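Local structure of abietadiene synthase, chloroplastic (Abies grandis, 3S9V) at residues 114-119 with 165-170; 682-687 with 717-722. The protein belongs to the terpene synthases, as a largely helical chloroplast enzyme of Abies grandis whose single chain carries a terpene synthase metal-binding domain. One frame throughout, in Å; residues are numbered along the deposited sequence.

Overall arrangement
The two contacts set the edge of a long helical chain against its interior. Interaction 1 (114-119 with 165-170) lies at the surface, where the end of helix 101-117 meets the loop leaving helix 151-164, made mainly by aliphatic methyls. Interaction 2 (682-687 with 717-722) is buried between helices 669-693 and 712-736 of the metal-binding domain, where a threonine packs tightly on a valine methyl and meets a tyrosine ring. The two share no helix and sit on opposite sides of the chain's centre, about 71 Å apart between centres. Neither has a hydrogen bond between its segments; in both, a threonine hydroxyl is bonded back into its own helix, so van der Waals contacts join the segments.

Interaction 1 (114-119 with 165-170); sequences TLTLWR and LGLDLP
Leu117 and Leu165 meet where two helix ends come together in the all-helical N-terminal part of this terpene synthase, and each end closes in a Schellman motif. Helix 101-117 turns off through Arg119, whose positive phi goes with the 3.0 Å bond from Arg119 N to Thr116 O. Helix 151-164 finishes in the same way at Gly166, which also has positive phi and stands between the two leucines of the loop that face the first helix.

The contact itself is apolar. Leu117 CD2 approaches the branched end of Leu165, nearest at Leu165 CD1, 3.8 Å away, and the two side chains run across each other at nearly a right angle. Leu117 does not start out aimed at the loop; its outer methyl makes the approach. Leu165 CD1 is also a more distant neighbour of Thr116 CG2, at 4.4 Å. The two segments bury 156 Å² between them, yet none of the touching residues is buried and Leu165 is exposed, which marks this as a surface contact.

The polar part is internal to the first helix. With chi1 at -66°, Thr116 OG1 sits beside its own backbone N and bonds to Ile112 O one turn earlier, while CG2 is anti to that N. The hydroxyl is therefore already engaged when it faces the loop. Leu167, which also rests on Ile112 and Ile113 of helix 101-117, passes Thr116 with the two side chains running in opposite directions, and its methyl CD2 comes to 3.8 Å from Thr116 OG1.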
# COMPACT_ATOMS: atom_id res chain seq x y z
N THR A 114 13.59 -40.04 6.40
CA THR A 114 15.02 -39.74 6.44
C THR A 114 15.75 -40.41 7.61
O THR A 114 16.87 -40.91 7.45
CB THR A 114 15.26 -38.21 6.52
OG1 THR A 114 14.64 -37.59 5.39
CG2 THR A 114 16.75 -37.90 6.51
N LEU A 115 15.15 -40.40 8.80
CA LEU A 115 15.79 -41.05 9.93
C LEU A 115 15.84 -42.57 9.69
O LEU A 115 16.82 -43.24 10.05
CB LEU A 115 15.05 -40.74 11.23
CG LEU A 115 15.02 -39.26 11.62
CD1 LEU A 115 14.31 -39.10 12.96
CD2 LEU A 115 16.43 -38.72 11.70
N THR A 116 14.79 -43.11 9.08
CA THR A 116 14.74 -44.53 8.78
C THR A 116 15.86 -44.87 7.80
O THR A 116 16.54 -45.88 7.95
CB THR A 116 13.37 -44.93 8.14
OG1 THR A 116 12.32 -44.76 9.10
CG2 THR A 116 13.40 -46.38 7.69
N LEU A 117 16.06 -44.02 6.80
CA LEU A 117 17.09 -44.26 5.80
C LEU A 117 18.49 -44.23 6.42
O LEU A 117 19.40 -44.90 5.95
CB LEU A 117 17.01 -43.21 4.67
CG LEU A 117 15.76 -43.21 3.78
CD1 LEU A 117 15.86 -42.09 2.75
CD2 LEU A 117 15.61 -44.55 3.07
N TRP A 118 18.66 -43.46 7.49
CA TRP A 118 19.97 -43.40 8.13
C TRP A 118 20.06 -44.32 9.34
O TRP A 118 21.03 -44.28 10.10
CB TRP A 118 20.31 -41.95 8.49
CG TRP A 118 20.62 -41.14 7.28
CD1 TRP A 118 19.97 -40.02 6.85
CD2 TRP A 118 21.62 -41.42 6.29
NE1 TRP A 118 20.49 -39.59 5.66
CE2 TRP A 118 21.51 -40.43 5.29
CE3 TRP A 118 22.60 -42.42 6.15
CZ2 TRP A 118 22.35 -40.41 4.16
CZ3 TRP A 118 23.44 -42.39 5.03
CH2 TRP A 118 23.30 -41.39 4.05
N ARG A 119 19.03 -45.15 9.50
CA ARG A 119 18.97 -46.12 10.59
C ARG A 119 19.26 -45.44 11.92
O ARG A 119 19.98 -45.99 12.76
CB ARG A 119 19.99 -47.23 10.34
CG ARG A 119 19.98 -47.74 8.90
CD ARG A 119 21.27 -48.46 8.55
NE ARG A 119 21.75 -48.12 7.21
CZ ARG A 119 22.11 -46.90 6.82
NH1 ARG A 119 22.07 -45.89 7.67
NH2 ARG A 119 22.53 -46.70 5.58
N LEU A 165 9.23 -48.83 2.03
CA LEU A 165 10.14 -49.05 3.16
C LEU A 165 9.45 -49.82 4.28
O LEU A 165 10.07 -50.10 5.32
CB LEU A 165 10.65 -47.72 3.71
CG LEU A 165 11.65 -46.91 2.88
CD1 LEU A 165 11.99 -45.61 3.60
CD2 LEU A 165 12.90 -47.74 2.64
N GLY A 166 8.18 -50.14 4.09
CA GLY A 166 7.46 -50.90 5.10
C GLY A 166 7.03 -50.17 6.36
O GLY A 166 6.76 -50.81 7.38
N LEU A 167 6.96 -48.84 6.33
CA LEU A 167 6.54 -48.10 7.51
C LEU A 167 5.07 -48.37 7.83
O LEU A 167 4.22 -48.41 6.94
CB LEU A 167 6.76 -46.60 7.29
CG LEU A 167 8.21 -46.15 7.10
CD1 LEU A 167 8.24 -44.64 6.93
CD2 LEU A 167 9.04 -46.56 8.32
N ASP A 168 4.78 -48.56 9.12
CA ASP A 168 3.43 -48.86 9.57
C ASP A 168 2.52 -47.64 9.65
O ASP A 168 2.40 -47.00 10.69
CB ASP A 168 3.50 -49.56 10.93
CG ASP A 168 2.14 -50.02 11.43
OD1 ASP A 168 1.35 -50.53 10.61
OD2 ASP A 168 1.88 -49.89 12.65
N LEU A 169 1.88 -47.32 8.53
CA LEU A 169 0.98 -46.18 8.48
C LEU A 169 -0.41 -46.59 8.02
O LEU A 169 -0.58 -47.59 7.31
CB LEU A 169 1.54 -45.11 7.53
CG LEU A 169 2.93 -44.55 7.85
CD1 LEU A 169 3.35 -43.55 6.78
CD2 LEU A 169 2.89 -43.88 9.22
N PRO A 170 -1.44 -45.84 8.43
CA PRO A 170 -2.85 -46.07 8.11
C PRO A 170 -3.17 -45.86 6.63
O PRO A 170 -4.12 -45.15 6.30
CB PRO A 170 -3.58 -45.06 8.98
CG PRO A 170 -2.63 -44.80 10.10
CD PRO A 170 -1.31 -44.73 9.39

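Interaction 2 (682-687 with 717-722); sequences NDTKTY and QHVYSV
Thr684 of helix 669-693 points its side chain at helix 712-736, setting CG2 on Val719 and its CB and OG1 side against Tyr720 CE2. Its chi1 of 56° puts OG1 between the backbone N and the carbonyl carbon, where it hydrogen-bonds to Val681 O and Leu680 O, three and four residues back in its own helix. CG2 is left anti to the carbonyl carbon and reaches Val719 CG1 at 3.3 Å, tighter than usual for two carbons. Val719 CG1 in turn is anti to its backbone N (chi1 171°).

Tyr720 arrives obliquely. The ring brings CE2 against the threonine, 3.4 Å from both Thr684 CB and Thr684 OG1.

Nearby, Thr686 OG1 donates a 2.7 Å bond to Asn682 O from above the carbonyl plane, and that oxygen also accepts Thr686 N. The spacing of Asn682, Thr686 and Glu690 is consistent with the NSE/DTE metal-binding motif of class I terpene synthases.

Helices 669-693 and 712-736 thus meet at Thr684. Leu716 of the same helix 712-736 and Ile700 of helix 699-706 also touch it, while Val719 leans on Leu680 of helix 669-693.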
# COMPACT_ATOMS: atom_id res chain seq x y z
N ASN A 682 -15.75 18.59 -6.94
CA ASN A 682 -16.69 19.41 -6.19
C ASN A 682 -17.97 19.66 -7.00
O ASN A 682 -19.08 19.56 -6.48
CB ASN A 682 -16.01 20.74 -5.83
CG ASN A 682 -16.91 21.68 -5.02
OD1 ASN A 682 -17.93 22.16 -5.52
ND2 ASN A 682 -16.53 21.94 -3.77
N ASP A 683 -17.79 19.98 -8.29
CA ASP A 683 -18.91 20.28 -9.18
C ASP A 683 -19.78 19.08 -9.57
O ASP A 683 -21.00 19.19 -9.61
CB ASP A 683 -18.39 20.97 -10.46
CG ASP A 683 -18.26 22.48 -10.30
OD1 ASP A 683 -18.02 22.96 -9.18
OD2 ASP A 683 -18.39 23.18 -11.32
N THR A 684 -19.16 17.95 -9.88
CA THR A 684 -19.93 16.77 -10.26
C THR A 684 -20.85 16.35 -9.11
O THR A 684 -21.88 15.72 -9.32
CB THR A 684 -19.02 15.58 -10.60
OG1 THR A 684 -18.15 15.31 -9.49
CG2 THR A 684 -18.18 15.90 -11.83
N LYS A 685 -20.47 16.73 -7.90
CA LYS A 685 -21.23 16.40 -6.71
C LYS A 685 -22.28 17.47 -6.40
O LYS A 685 -23.46 17.29 -6.68
CB LYS A 685 -20.27 16.26 -5.52
CG LYS A 685 -20.86 15.60 -4.28
CD LYS A 685 -20.90 14.08 -4.42
CE LYS A 685 -21.26 13.40 -3.10
NZ LYS A 685 -21.18 11.92 -3.18
N THR A 686 -21.82 18.58 -5.85
CA THR A 686 -22.68 19.70 -5.46
C THR A 686 -23.62 20.25 -6.52
O THR A 686 -24.68 20.80 -6.18
CB THR A 686 -21.86 20.88 -4.91
OG1 THR A 686 -20.98 21.37 -5.93
CG2 THR A 686 -21.05 20.45 -3.69
N TYR A 687 -23.26 20.14 -7.80
CA TYR A 687 -24.13 20.67 -8.85
C TYR A 687 -25.53 20.11 -8.67
O TYR A 687 -26.52 20.70 -9.14
CB TYR A 687 -23.58 20.33 -10.24
CG TYR A 687 -24.40 19.32 -11.02
CD1 TYR A 687 -24.40 17.96 -10.68
CD2 TYR A 687 -25.18 19.72 -12.11
CE1 TYR A 687 -25.15 17.04 -11.40
CE2 TYR A 687 -25.93 18.81 -12.83
CZ TYR A 687 -25.92 17.47 -12.47
OH TYR A 687 -26.67 16.57 -13.19
N GLN A 717 -20.53 12.09 -16.93
CA GLN A 717 -19.50 11.10 -17.18
C GLN A 717 -18.28 11.72 -17.84
O GLN A 717 -17.15 11.45 -17.43
CB GLN A 717 -20.04 9.96 -18.05
CG GLN A 717 -18.96 9.01 -18.54
CD GLN A 717 -19.51 7.74 -19.16
OE1 GLN A 717 -20.40 7.79 -20.01
NE2 GLN A 717 -18.97 6.60 -18.74
N HIS A 718 -18.50 12.55 -18.86
CA HIS A 718 -17.37 13.19 -19.53
C HIS A 718 -16.52 14.00 -18.54
O HIS A 718 -15.29 13.99 -18.62
CB HIS A 718 -17.86 14.09 -20.66
CG HIS A 718 -16.78 14.93 -21.27
ND1 HIS A 718 -16.59 16.25 -20.95
CD2 HIS A 718 -15.80 14.61 -22.15
CE1 HIS A 718 -15.54 16.72 -21.60
NE2 HIS A 718 -15.04 15.74 -22.34
N VAL A 719 -17.19 14.69 -17.62
CA VAL A 719 -16.49 15.48 -16.62
C VAL A 719 -15.67 14.57 -15.70
O VAL A 719 -14.60 14.96 -15.23
CB VAL A 719 -17.47 16.31 -15.79
CG1 VAL A 719 -16.75 16.96 -14.62
CG2 VAL A 719 -18.10 17.38 -16.67
N TYR A 720 -16.17 13.36 -15.44
CA TYR A 720 -15.46 12.39 -14.61
C TYR A 720 -14.23 11.93 -15.37
O TYR A 720 -13.20 11.59 -14.78
CB TYR A 720 -16.34 11.18 -14.31
CG TYR A 720 -17.38 11.40 -13.24
CD1 TYR A 720 -18.65 10.83 -13.35
CD2 TYR A 720 -17.10 12.17 -12.11
CE1 TYR A 720 -19.61 11.02 -12.36
CE2 TYR A 720 -18.05 12.36 -11.12
CZ TYR A 720 -19.31 11.79 -11.25
OH TYR A 720 -20.26 12.00 -10.28
N SER A 721 -14.35 11.90 -16.69
CA SER A 721 -13.25 11.47 -17.54
C SER A 721 -12.12 12.50 -17.52
O SER A 721 -10.95 12.15 -17.37
CB SER A 721 -13.76 11.28 -18.97
OG SER A 721 -12.78 10.63 -19.76
N VAL A 722 -12.49 13.77 -17.66
CA VAL A 722 -11.51 14.86 -17.63
C VAL A 722 -10.80 14.88 -16.28
O VAL A 722 -9.58 15.03 -16.21
CB VAL A 722 -12.20 16.23 -17.86
CG1 VAL A 722 -11.19 17.36 -17.76
CG2 VAL A 722 -12.88 16.26 -19.21